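Shikimate 5-dehydrogenase (Mycobacterium fortuitum subsp. fortuitum DSM 46621, PDB 4XIJ) probably catalyses the NADP-dependent interconversion of 3-dehydroshikimate and shikimate, the fourth step of the chorismate pathway that leads to aromatic amino acids. Local coordinates at residues Val216-Asp221 / Gly239-Asn244; Thr119-Thr124 / Leu246-Asn251; Ala17-Pro22 / Ile49-Glu54; Gly95-Leu100 / Trp108-Thr113; Val156-Gly161 / Cys180-Ala185. All coordinates share one frame; numbering follows the deposited sequence. Where two conformers were deposited one is given.

Interaction 1: residues Val216-Asp221 / Gly239-Asn244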
# COMPACT_ATOMS: atom_id res chain seq x y z
N VAL A 216 -0.97 11.05 19.07
CA VAL A 216 -0.13 11.14 17.86
C VAL A 216 -0.76 12.17 16.92
O VAL A 216 -1.94 12.07 16.65
CB VAL A 216 -0.05 9.78 17.17
CG1 VAL A 216 0.80 9.89 15.90
CG2 VAL A 216 0.56 8.65 18.12
N PRO A 217 0.01 13.19 16.48
CA PRO A 217 -0.65 14.31 15.80
C PRO A 217 -1.34 13.96 14.49
O PRO A 217 -2.34 14.58 14.18
CB PRO A 217 0.52 15.30 15.58
CG PRO A 217 1.46 14.99 16.70
CD PRO A 217 1.41 13.48 16.84
N ARG A 218 -0.78 13.04 13.71
CA ARG A 218 -1.32 12.66 12.41
C ARG A 218 -1.28 11.16 12.32
O ARG A 218 -0.24 10.54 12.50
CB ARG A 218 -0.53 13.32 11.30
CG ARG A 218 -0.55 14.82 11.47
CD ARG A 218 0.09 15.51 10.28
NE ARG A 218 -0.66 15.34 9.04
CZ ARG A 218 -0.22 14.66 7.98
NH1 ARG A 218 0.96 14.08 8.04
NH2 ARG A 218 -0.98 14.57 6.88
N VAL A 219 -2.42 10.55 12.06
CA VAL A 219 -2.53 9.10 12.02
C VAL A 219 -3.19 8.65 10.72
O VAL A 219 -4.30 9.10 10.41
CB VAL A 219 -3.34 8.57 13.23
CG1 VAL A 219 -3.52 7.05 13.10
CG2 VAL A 219 -2.60 8.95 14.54
N LEU A 220 -2.48 7.82 9.96
CA LEU A 220 -3.01 7.12 8.80
C LEU A 220 -3.50 5.76 9.28
O LEU A 220 -2.71 4.93 9.74
CB LEU A 220 -1.94 7.00 7.70
CG LEU A 220 -2.32 6.12 6.52
CD1 LEU A 220 -3.50 6.73 5.80
CD2 LEU A 220 -1.09 6.04 5.59
N ASP A 221 -4.81 5.57 9.21
CA ASP A 221 -5.44 4.32 9.58
C ASP A 221 -5.72 3.54 8.28
O ASP A 221 -6.42 4.03 7.40
CB ASP A 221 -6.74 4.61 10.34
CG ASP A 221 -7.35 3.39 10.97
OD1 ASP A 221 -6.91 2.26 10.72
OD2 ASP A 221 -8.26 3.58 11.80
N GLY A 239 -7.52 16.64 18.91
CA GLY A 239 -7.03 17.74 18.10
C GLY A 239 -6.19 17.35 16.91
O GLY A 239 -5.70 18.23 16.19
N GLY A 240 -6.02 16.06 16.67
CA GLY A 240 -5.19 15.60 15.58
C GLY A 240 -5.93 15.33 14.28
O GLY A 240 -7.14 15.56 14.16
N GLU A 241 -5.17 14.85 13.30
CA GLU A 241 -5.72 14.53 11.99
C GLU A 241 -5.71 13.03 11.78
O GLU A 241 -4.67 12.38 12.00
CB GLU A 241 -4.88 15.20 10.89
CG GLU A 241 -5.45 14.88 9.49
CD GLU A 241 -4.60 15.41 8.34
OE1 GLU A 241 -3.47 15.89 8.59
OE2 GLU A 241 -5.08 15.33 7.19
N ALA A 242 -6.83 12.50 11.32
CA ALA A 242 -6.94 11.09 11.00
C ALA A 242 -7.24 10.98 9.51
O ALA A 242 -8.13 11.67 8.98
CB ALA A 242 -8.06 10.41 11.84
N ILE A 243 -6.51 10.11 8.83
CA ILE A 243 -6.65 9.84 7.40
C ILE A 243 -7.01 8.37 7.23
O ILE A 243 -6.40 7.52 7.92
CB ILE A 243 -5.34 10.11 6.67
CG1 ILE A 243 -4.91 11.57 6.87
CG2 ILE A 243 -5.45 9.82 5.17
CD1 ILE A 243 -3.44 11.76 6.78
N ASN A 244 -7.98 8.03 6.37
CA ASN A 244 -8.29 6.58 6.28
C ASN A 244 -7.72 5.85 5.08
O ASN A 244 -7.12 6.45 4.19
CB ASN A 244 -9.81 6.31 6.37
CG ASN A 244 -10.62 6.75 5.16
OD1 ASN A 244 -10.22 6.59 4.02
ND2 ASN A 244 -11.83 7.19 5.42

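Interaction 2: residues Thr119-Thr124 / Leu246-Asn251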
# COMPACT_ATOMS: atom_id res chain seq x y z
N THR A 119 3.13 6.88 1.32
CA THR A 119 3.78 8.21 1.18
C THR A 119 2.79 9.26 0.66
O THR A 119 2.82 10.42 1.09
CB THR A 119 5.03 8.20 0.22
OG1 THR A 119 4.59 7.82 -1.10
CG2 THR A 119 6.10 7.19 0.69
N GLY A 120 1.90 8.83 -0.24
CA GLY A 120 0.92 9.72 -0.84
C GLY A 120 -0.15 10.09 0.18
O GLY A 120 -0.58 11.26 0.25
N ALA A 121 -0.65 9.10 0.93
CA ALA A 121 -1.74 9.41 1.88
C ALA A 121 -1.28 10.30 3.02
O ALA A 121 -2.01 11.19 3.47
CB ALA A 121 -2.33 8.09 2.45
N LEU A 122 -0.07 10.05 3.52
CA LEU A 122 0.43 10.81 4.67
C LEU A 122 1.00 12.17 4.29
O LEU A 122 0.91 13.12 5.07
CB LEU A 122 1.50 10.00 5.37
CG LEU A 122 1.13 9.24 6.61
CD1 LEU A 122 2.39 8.53 7.18
CD2 LEU A 122 0.55 10.21 7.70
N GLY A 123 1.62 12.27 3.12
CA GLY A 123 2.32 13.49 2.75
C GLY A 123 3.71 13.59 3.35
O GLY A 123 4.72 13.53 2.63
N THR A 124 3.77 13.82 4.66
CA THR A 124 5.02 13.72 5.43
C THR A 124 4.69 13.02 6.73
O THR A 124 3.53 12.98 7.16
CB THR A 124 5.64 15.12 5.71
OG1 THR A 124 6.93 14.98 6.32
CG2 THR A 124 4.74 15.94 6.67
N LEU A 246 -8.81 4.53 2.44
CA LEU A 246 -9.16 4.82 1.03
C LEU A 246 -8.07 5.68 0.40
O LEU A 246 -7.83 5.58 -0.82
CB LEU A 246 -10.51 5.53 0.88
CG LEU A 246 -11.68 4.60 1.20
CD1 LEU A 246 -12.94 5.49 1.23
CD2 LEU A 246 -11.81 3.44 0.17
N GLN A 247 -7.40 6.53 1.17
CA GLN A 247 -6.33 7.33 0.56
C GLN A 247 -5.08 6.49 0.20
O GLN A 247 -4.36 6.85 -0.73
CB GLN A 247 -5.92 8.49 1.50
CG GLN A 247 -7.06 9.45 1.78
CD GLN A 247 -7.74 9.96 0.51
OE1 GLN A 247 -8.99 9.91 0.39
NE2 GLN A 247 -6.97 10.50 -0.40
N MET A 248 -4.81 5.42 0.95
CA MET A 248 -3.78 4.46 0.55
C MET A 248 -4.17 3.80 -0.78
O MET A 248 -3.39 3.78 -1.70
CB MET A 248 -3.57 3.42 1.65
CG MET A 248 -3.02 4.08 2.91
SD MET A 248 -3.11 2.98 4.35
CE MET A 248 -2.09 1.58 3.88
N LEU A 249 -5.41 3.31 -0.88
CA LEU A 249 -5.87 2.66 -2.12
C LEU A 249 -5.78 3.63 -3.31
O LEU A 249 -5.31 3.25 -4.40
CB LEU A 249 -7.31 2.12 -2.01
CG LEU A 249 -7.56 1.01 -0.98
CD1 LEU A 249 -9.02 0.59 -1.05
CD2 LEU A 249 -6.64 -0.17 -1.20
N LEU A 250 -6.18 4.88 -3.10
CA LEU A 250 -6.11 5.89 -4.15
C LEU A 250 -4.69 6.09 -4.65
O LEU A 250 -4.44 6.01 -5.85
CB LEU A 250 -6.69 7.20 -3.62
CG LEU A 250 -6.72 8.32 -4.67
CD1 LEU A 250 -7.76 8.05 -5.72
CD2 LEU A 250 -7.01 9.62 -3.94
N ASN A 251 -3.76 6.32 -3.72
CA ASN A 251 -2.40 6.59 -4.11
C ASN A 251 -1.66 5.36 -4.68
O ASN A 251 -0.86 5.52 -5.60
CB ASN A 251 -1.65 7.21 -2.94
CG ASN A 251 -1.96 8.69 -2.79
OD1 ASN A 251 -1.35 9.54 -3.47
ND2 ASN A 251 -2.93 9.03 -1.94

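Interaction 3: residues Ala17-Pro22 / Ile49-Glu54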
# COMPACT_ATOMS: atom_id res chain seq x y z
N ALA A 17 -5.36 -6.55 -15.47
CA ALA A 17 -6.13 -7.34 -14.52
C ALA A 17 -5.56 -7.19 -13.13
O ALA A 17 -4.39 -6.78 -12.96
CB ALA A 17 -6.15 -8.84 -14.89
N VAL A 18 -6.36 -7.59 -12.16
CA VAL A 18 -5.85 -7.86 -10.80
C VAL A 18 -5.85 -9.35 -10.54
O VAL A 18 -6.79 -10.06 -10.87
CB VAL A 18 -6.67 -7.11 -9.71
CG1 VAL A 18 -8.19 -7.49 -9.68
CG2 VAL A 18 -6.01 -7.30 -8.30
N LEU A 19 -4.73 -9.82 -9.98
CA LEU A 19 -4.52 -11.23 -9.63
C LEU A 19 -4.47 -11.42 -8.12
O LEU A 19 -3.79 -10.66 -7.43
CB LEU A 19 -3.22 -11.76 -10.22
CG LEU A 19 -2.88 -11.55 -11.69
CD1 LEU A 19 -1.61 -12.34 -12.08
CD2 LEU A 19 -3.98 -11.67 -12.70
N GLY A 20 -5.17 -12.42 -7.60
CA GLY A 20 -5.08 -12.70 -6.19
C GLY A 20 -6.17 -13.65 -5.76
O GLY A 20 -6.95 -14.13 -6.61
N SER A 21 -6.26 -13.91 -4.45
CA SER A 21 -7.25 -14.84 -3.94
C SER A 21 -7.34 -14.68 -2.42
O SER A 21 -6.39 -14.96 -1.71
CB SER A 21 -6.88 -16.26 -4.33
OG SER A 21 -7.81 -17.18 -3.76
N PRO A 22 -8.49 -14.21 -1.92
CA PRO A 22 -9.71 -13.88 -2.67
C PRO A 22 -9.58 -12.59 -3.49
O PRO A 22 -8.73 -11.72 -3.22
CB PRO A 22 -10.76 -13.76 -1.55
CG PRO A 22 -9.99 -13.29 -0.37
CD PRO A 22 -8.68 -14.07 -0.46
N ILE A 49 -8.84 -11.84 -11.89
CA ILE A 49 -8.44 -13.23 -12.08
C ILE A 49 -8.05 -13.86 -10.76
O ILE A 49 -7.09 -13.45 -10.13
CB ILE A 49 -7.28 -13.34 -13.11
CG1 ILE A 49 -7.68 -12.68 -14.43
CG2 ILE A 49 -6.97 -14.78 -13.35
CD1 ILE A 49 -6.52 -12.51 -15.46
N GLU A 50 -8.82 -14.85 -10.33
CA GLU A 50 -8.46 -15.58 -9.13
C GLU A 50 -7.17 -16.34 -9.42
O GLU A 50 -7.04 -17.01 -10.46
CB GLU A 50 -9.59 -16.52 -8.69
CG GLU A 50 -9.37 -17.09 -7.29
CD GLU A 50 -10.49 -17.98 -6.79
OE1 GLU A 50 -11.47 -18.21 -7.54
OE2 GLU A 50 -10.35 -18.48 -5.64
N CYS A 51 -6.20 -16.21 -8.52
CA CYS A 51 -4.83 -16.67 -8.79
C CYS A 51 -4.10 -16.90 -7.48
O CYS A 51 -4.03 -15.98 -6.66
CB CYS A 51 -4.05 -15.64 -9.62
SG CYS A 51 -2.51 -16.23 -10.26
N THR A 52 -3.60 -18.12 -7.25
CA THR A 52 -2.75 -18.40 -6.09
C THR A 52 -1.31 -17.95 -6.36
O THR A 52 -0.97 -17.61 -7.51
CB THR A 52 -2.74 -19.88 -5.75
OG1 THR A 52 -2.07 -20.55 -6.83
CG2 THR A 52 -4.20 -20.39 -5.54
N ALA A 53 -0.47 -17.93 -5.31
CA ALA A 53 0.96 -17.63 -5.51
C ALA A 53 1.58 -18.62 -6.50
O ALA A 53 2.37 -18.26 -7.39
CB ALA A 53 1.72 -17.67 -4.20
N GLU A 54 1.20 -19.88 -6.34
CA GLU A 54 1.75 -20.93 -7.15
C GLU A 54 1.34 -20.80 -8.61
O GLU A 54 2.14 -21.11 -9.52
CB GLU A 54 1.32 -22.26 -6.54
CG GLU A 54 1.98 -22.41 -5.17
CD GLU A 54 1.23 -21.82 -3.92
OE1 GLU A 54 0.18 -21.12 -3.97
OE2 GLU A 54 1.75 -22.09 -2.81
O HOH W 1 -10.50 -16.94 -3.73

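Interaction 4: residues Gly95-Leu100 / Trp108-Thr113. With SO4 (sulfate ion), chain E.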
# COMPACT_ATOMS: atom_id res chain seq x y z
N GLY A 95 10.32 -6.32 -0.45
CA GLY A 95 10.36 -7.77 -0.47
C GLY A 95 9.15 -8.35 -1.20
O GLY A 95 8.97 -9.55 -1.19
N SER A 96 8.37 -7.53 -1.90
CA SER A 96 7.19 -8.05 -2.59
C SER A 96 6.76 -7.00 -3.60
O SER A 96 7.17 -5.85 -3.50
CB SER A 96 6.03 -8.38 -1.60
OG SER A 96 5.43 -7.16 -1.16
N ALA A 97 5.92 -7.39 -4.55
CA ALA A 97 5.44 -6.50 -5.60
C ALA A 97 3.93 -6.57 -5.77
O ALA A 97 3.36 -7.68 -5.88
CB ALA A 97 6.12 -6.83 -6.96
N ASN A 98 3.27 -5.41 -5.83
CA ASN A 98 1.84 -5.42 -6.10
C ASN A 98 1.51 -4.98 -7.53
O ASN A 98 0.35 -4.75 -7.85
CB ASN A 98 1.09 -4.52 -5.11
CG ASN A 98 1.28 -3.04 -5.44
OD1 ASN A 98 2.30 -2.66 -6.00
ND2 ASN A 98 0.29 -2.20 -5.13
N THR A 99 2.54 -4.86 -8.37
CA THR A 99 2.39 -4.28 -9.71
C THR A 99 3.35 -4.96 -10.66
O THR A 99 4.53 -5.15 -10.32
CB THR A 99 2.70 -2.77 -9.74
OG1 THR A 99 1.91 -2.08 -8.75
CG2 THR A 99 2.37 -2.14 -11.13
N LEU A 100 2.83 -5.33 -11.83
CA LEU A 100 3.67 -5.87 -12.91
C LEU A 100 3.39 -5.06 -14.15
O LEU A 100 2.22 -4.92 -14.53
CB LEU A 100 3.39 -7.35 -13.16
CG LEU A 100 3.87 -8.30 -12.05
CD1 LEU A 100 3.23 -9.68 -12.22
CD2 LEU A 100 5.39 -8.35 -12.05
N TRP A 108 8.69 -8.04 -18.04
CA TRP A 108 7.75 -7.57 -17.03
C TRP A 108 8.55 -6.96 -15.91
O TRP A 108 9.52 -7.56 -15.41
CB TRP A 108 6.89 -8.71 -16.47
CG TRP A 108 5.82 -9.20 -17.37
CD1 TRP A 108 5.86 -10.29 -18.22
CD2 TRP A 108 4.50 -8.65 -17.50
NE1 TRP A 108 4.64 -10.45 -18.85
CE2 TRP A 108 3.79 -9.45 -18.43
CE3 TRP A 108 3.83 -7.56 -16.89
CZ2 TRP A 108 2.47 -9.21 -18.77
CZ3 TRP A 108 2.50 -7.31 -17.25
CH2 TRP A 108 1.84 -8.13 -18.19
N ARG A 109 8.17 -5.75 -15.51
CA ARG A 109 8.83 -5.05 -14.42
C ARG A 109 7.94 -5.05 -13.17
O ARG A 109 6.78 -4.59 -13.22
CB ARG A 109 9.18 -3.61 -14.85
CG ARG A 109 9.95 -2.80 -13.76
CD ARG A 109 10.22 -1.35 -14.28
NE ARG A 109 8.97 -0.59 -14.26
CZ ARG A 109 8.50 0.16 -15.27
NH1 ARG A 109 9.19 0.30 -16.40
NH2 ARG A 109 7.33 0.77 -15.14
N ALA A 110 8.48 -5.53 -12.05
CA ALA A 110 7.79 -5.52 -10.78
C ALA A 110 7.98 -4.22 -10.02
O ALA A 110 9.10 -3.71 -9.95
CB ALA A 110 8.27 -6.64 -9.90
N ASP A 111 6.91 -3.70 -9.43
CA ASP A 111 7.04 -2.54 -8.57
C ASP A 111 6.15 -2.74 -7.36
O ASP A 111 5.28 -3.65 -7.34
CB ASP A 111 6.69 -1.24 -9.32
CG ASP A 111 7.09 0.05 -8.58
OD1 ASP A 111 7.91 0.02 -7.62
OD2 ASP A 111 6.60 1.12 -9.01
N ASN A 112 6.36 -1.91 -6.35
CA ASN A 112 5.48 -1.93 -5.19
C ASN A 112 4.87 -0.56 -4.97
O ASN A 112 5.53 0.33 -4.47
CB ASN A 112 6.25 -2.42 -3.94
CG ASN A 112 5.30 -2.69 -2.80
OD1 ASN A 112 4.54 -1.77 -2.42
ND2 ASN A 112 5.29 -3.94 -2.27
N THR A 113 3.61 -0.37 -5.38
CA THR A 113 3.00 0.92 -5.18
C THR A 113 2.22 1.01 -3.86
O THR A 113 1.67 2.06 -3.55
CB THR A 113 2.07 1.31 -6.33
OG1 THR A 113 0.87 0.50 -6.28
CG2 THR A 113 2.80 1.20 -7.68
S SO4 E . -3.03 -4.23 -2.96
O1 SO4 E . -3.90 -3.21 -2.33
O2 SO4 E . -3.10 -5.45 -2.09
O3 SO4 E . -3.47 -4.59 -4.34
O4 SO4 E . -1.73 -3.57 -3.17

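Interaction 5: residues Val156-Gly161 / Cys180-Ala185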
# COMPACT_ATOMS: atom_id res chain seq x y z
N VAL A 156 5.23 -0.64 16.91
CA VAL A 156 4.37 -0.80 18.09
C VAL A 156 3.55 -2.03 17.86
O VAL A 156 2.64 -2.03 17.03
CB VAL A 156 3.50 0.47 18.32
CG1 VAL A 156 2.53 0.28 19.45
CG2 VAL A 156 4.38 1.72 18.50
N ALA A 157 3.90 -3.10 18.54
CA ALA A 157 3.27 -4.38 18.26
C ALA A 157 3.43 -5.29 19.47
O ALA A 157 4.24 -5.04 20.37
CB ALA A 157 3.88 -5.05 17.00
N ARG A 158 2.68 -6.37 19.47
CA ARG A 158 2.71 -7.33 20.56
C ARG A 158 3.83 -8.36 20.45
O ARG A 158 4.40 -8.79 21.46
CB ARG A 158 1.38 -8.08 20.60
CG ARG A 158 1.29 -9.10 21.71
CD ARG A 158 -0.13 -9.71 21.80
NE ARG A 158 -1.11 -8.67 22.12
CZ ARG A 158 -1.99 -8.15 21.26
NH1 ARG A 158 -2.08 -8.61 20.01
NH2 ARG A 158 -2.78 -7.16 21.67
N ASP A 159 4.13 -8.78 19.22
CA ASP A 159 5.06 -9.89 19.00
C ASP A 159 6.45 -9.35 18.74
O ASP A 159 6.70 -8.73 17.74
CB ASP A 159 4.59 -10.78 17.84
CG ASP A 159 5.33 -12.08 17.80
OD1 ASP A 159 4.89 -13.04 18.49
OD2 ASP A 159 6.39 -12.11 17.13
N GLU A 160 7.36 -9.54 19.69
CA GLU A 160 8.70 -9.00 19.56
C GLU A 160 9.47 -9.61 18.39
O GLU A 160 10.26 -8.94 17.74
CB GLU A 160 9.45 -9.23 20.87
CG GLU A 160 10.89 -8.66 20.88
CD GLU A 160 11.53 -8.66 22.28
OE1 GLU A 160 10.95 -9.26 23.24
OE2 GLU A 160 12.63 -8.05 22.42
N GLY A 161 9.20 -10.87 18.08
CA GLY A 161 9.88 -11.54 16.98
C GLY A 161 9.51 -10.94 15.63
O GLY A 161 10.39 -10.59 14.82
N CYS A 180 8.39 -1.24 20.35
CA CYS A 180 7.66 -0.85 21.55
C CYS A 180 6.50 -1.85 21.73
O CYS A 180 5.68 -2.01 20.83
CB CYS A 180 7.14 0.59 21.40
SG CYS A 180 6.19 1.13 22.79
N ASP A 181 6.47 -2.57 22.86
CA ASP A 181 5.33 -3.45 23.15
C ASP A 181 4.05 -2.62 23.23
O ASP A 181 3.94 -1.73 24.08
CB ASP A 181 5.58 -4.18 24.48
CG ASP A 181 4.60 -5.31 24.74
OD1 ASP A 181 3.53 -5.37 24.13
OD2 ASP A 181 4.92 -6.14 25.61
N ILE A 182 3.07 -2.94 22.39
CA ILE A 182 1.82 -2.20 22.38
C ILE A 182 1.11 -2.28 23.71
O ILE A 182 0.41 -1.31 24.09
CB ILE A 182 0.91 -2.71 21.22
CG1 ILE A 182 -0.23 -1.72 20.90
CG2 ILE A 182 0.38 -4.16 21.45
CD1 ILE A 182 -0.99 -2.11 19.62
N GLY A 183 1.34 -3.37 24.44
CA GLY A 183 0.70 -3.59 25.72
C GLY A 183 1.53 -3.15 26.92
O GLY A 183 1.13 -3.37 28.07
N GLY A 184 2.68 -2.51 26.66
CA GLY A 184 3.61 -2.20 27.73
C GLY A 184 3.66 -0.76 28.21
O GLY A 184 2.97 0.14 27.68
N ALA A 185 4.55 -0.53 29.17
CA ALA A 185 4.74 0.78 29.77
C ALA A 185 5.46 1.80 28.87
O ALA A 185 5.50 3.00 29.21
CB ALA A 185 5.53 0.63 31.08
O HOH W 2 4.31 -8.61 24.15

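Interaction 1: residues Val216-Asp221 / Gly239-Asn244
Strands 218-221 and 241-243 run parallel, their axes 4.8 Å apart at closest approach and 19° from alignment, with Arg218, Val219 and Leu220 abreast of Glu241, Ala242 and Ile243. The ladder is regular: Pro217 O takes Glu241 N, Glu241 O takes Val219 N, Val219 O takes Ile243 N, and Ile243 O takes Asp221 N at 2.8 Å. Arg218 and Glu241 leave the same face and lie side by side. Arg218 turns at chi3 (66°), which presents the edge of its guanidinium to the extended glutamate. Arg218 NE meets Glu241 OE1 at 2.9 Å, on the anti side and tilted out of the carboxylate plane, and a weak bond of 3.3 Å joins Arg218 NH2 to the same OE1. The two flat groups are 57° apart, and both bonds fall on OE1. Farther along this face, Ile243 CD1 sits 3.7 Å from Arg218 NH2, while Ile243 CG2 packs against Leu220 CD1, also at 3.7 Å. Helix 230-237, the crossover of this beta-alpha-beta unit, covers the other face through Val219 and Ala242. Asp221 turns its carboxylate to Thr229 OG1 and Ile223 N. Arg218 NH2 also donates to Leu122 O; with OE1 at the edge as well, the guanidinium's rotation is well defined, and pairing with Glu241 probably favours the charged form of both groups.

Interaction 2: residues Thr119-Thr124 / Leu246-Asn251
Ala121 and Gln247 supply the apolar part of this contact. The methyl of Ala121 sits 3.7 Å from Gln247 CB, close to where that side chain leaves its helix, and it also rests near the backbone that runs on into Met248. The same Ala121 methyl also meets Met248 CG at 4.1 Å, the second methylene of a chain that bends only at chi3. Ala121 and Met248 both touch Leu220 as well, which ties the crossing to strand 218-221 of the parallel sheet.

Helix 114-122 follows the hairpin of the N-terminal sheet and leads into the first strand of the nucleotide-binding sheet; helix 246-261 comes from the last strand of that sheet and carries the chain back. A pair of linking helices between two alpha/beta domains is the usual build of shikimate dehydrogenases, and here the end of one helix meets the beginning of the other.

The polar groups work within one helix, yet they shape the contact. Asn251 ND2 donates to Gln247 O at 2.9 Å, nearly straight at 169° and in the plane of its own amide. Asn251 N reaches that carbonyl oxygen from the opposite face of its plane, 3.1 Å away, so one residue grips Gln247 O twice. Held like this, with chi1 at -80°, the amide lies against the backbone of Gly120, where no side chain intervenes: Asn251 OD1 is 3.5 Å from Gly120 CA, and Asn251 ND2 is 3.7 Å from Ala121 N.

Interaction 3: residues Ala17-Pro22 / Ile49-Glu54
The carbonyl plane of Gly20 is met from above by Cys51: the bond from Cys51 N to Gly20 O is 2.9 Å long, but the donor stands 53° out of the plane. The flat carboxylate of Glu50 comes up beside Ser21, whose OG is linked to Glu50 OE2 through a water that donates to the carboxylate. Ser21 OG is anti to its own N (chi1 176°), which turns the hydroxyl to this water, just before the cis peptide between Ser21 and Pro22. Upstream the pairing is plain parallel sheet. Ile49 N donates to Val18 O at 2.9 Å and 171°, while the return bond from Gly20 N to Ile49 O is weak at 3.3 Å. Leu19 and Ile49 leave the same face side by side, with Leu19 CD2 3.7 Å from Ile49 CB. Ile49 CD1 reaches back to Ala17 CB, also at 3.7 Å, and Cys51 CB packs on Leu19 CB at 4.0 Å. Helix 56-61 covers Leu19 and Cys51. These are two strands of the beta-alpha-beta unit with helix 28-38 in the substrate-binding domain, strand 45-50 being one of the sheet's two edge strands. The contact thus passes from an apolar face, where the methyls of Leu19 and Ile49 pack together, to a polar end held by a bent bond and a water bridge, where the pairing is less regular.

Interaction 4: residues Gly95-Leu100 / Trp108-Thr113
Leu100, Asn98 and Asn112 have the most surface buried here, and each is met differently. Leu100 lies among apolar groups. Leu100 CB is 3.8 Å from Trp108 CE3, Leu100 CD2 is 4.0 Å from Ala110 CB, and the Leu100 carbonyl O comes to the edge of the indole, near the ring plane.

Asn98 does the polar work. Its CG sits between the backbone N and the carbonyl carbon (chi1 76°), and this swings the amide across Thr113 at about a right angle. Thr113 N donates to Asn98 OD1 at 2.7 Å, and Thr99 OG1 reaches that oxygen from the other face of the amide at 2.8 Å. At the nitrogen end, Asn98 ND2 gives one bond to Thr113 OG1 at 3.0 Å and one to sulfate O4 at 3.1 Å, so both amide ends are fully engaged. Thr113 OG1 is also hydrogen-bonded to Gln252 O of helix 246-261.

The frame is an antiparallel beta hairpin, strands 99-102 and 108-111, with Thr99 and Asp111 as a hydrogen-bonded pair: Asp111 N to Thr99 O is sound, whereas Asp111 O takes only weak bonds from Thr99 N and Asn98 N. The sulfate, probably from the crystallisation liquor, is also held by Lys77 NZ and Thr73 OG1; the site is consistent with the shikimate pocket of this family.

Asn112 reaches back to the loop before strand 99-102. Asn112 ND2 donates almost straight to Ser96 O (2.9 Å, 172°), coming from above that carbonyl plane, while its OD1 caps Val115 N at the start of helix 114-122.

Interaction 5: residues Val156-Gly161 / Cys180-Ala185
Ile182 lies over the end of strand 152-157, and its side chain is the one to follow. Ile182 CB starts 3.8 Å from Val156 CG1. From there Ile182 CG1, anti to the backbone N (chi1 -164°), runs across the valine at about a right angle and touches the same Val156 CG1 at 3.7 Å. At the tip, Ile182 CD1 is 4.3 Å from Val156 CG1. The other branch, Ile182 CG2, turns to the backbone instead and rests 3.8 Å from Arg158 N. Beyond the two segments the isoleucine touches Ile132 and Tyr209. Ile182 N donates to Ala157 O at 3.1 Å, from well above that carbonyl plane, and the oxygen also accepts from Trp179 NE1. One step back the ladder is regular, with Ala157 N bound to Cys180 O at 3.1 Å. Asp181 shapes the exit: OD1 takes Gly183 N in an Asx turn within a type I turn, and OD2 reaches Arg158 O through a water. The contact joins edge strand 176-181 to strand 152-157, the two parallel strands of a beta-alpha-beta unit with helix 160-172 between them. Val156 also packs against strand 128-132, and Ala157 touches Ser134 in the glycine-rich turn of a probable Rossmann nucleotide site.

In the fold
From the N terminus, interaction 3 closes the first loop, a beta-alpha-beta unit at one edge of the mixed sheet. Interaction 4 then closes a hairpin in the same sheet, its centre about 14 Å from that of interaction 3. Helix 114-122 leaves this domain and opens the long loop that interaction 2 closes some 120 residues later. Inside that loop lie, in series, interaction 5 at one edge of the parallel sheet and interaction 1 at the other. None cross. Interactions 1 and 2 touch, with Ile243 CD1 packing by Ala121 O, and helix 246-261 then returns the chain to the first domain, where its Gln256 meets Thr99 of interaction 4.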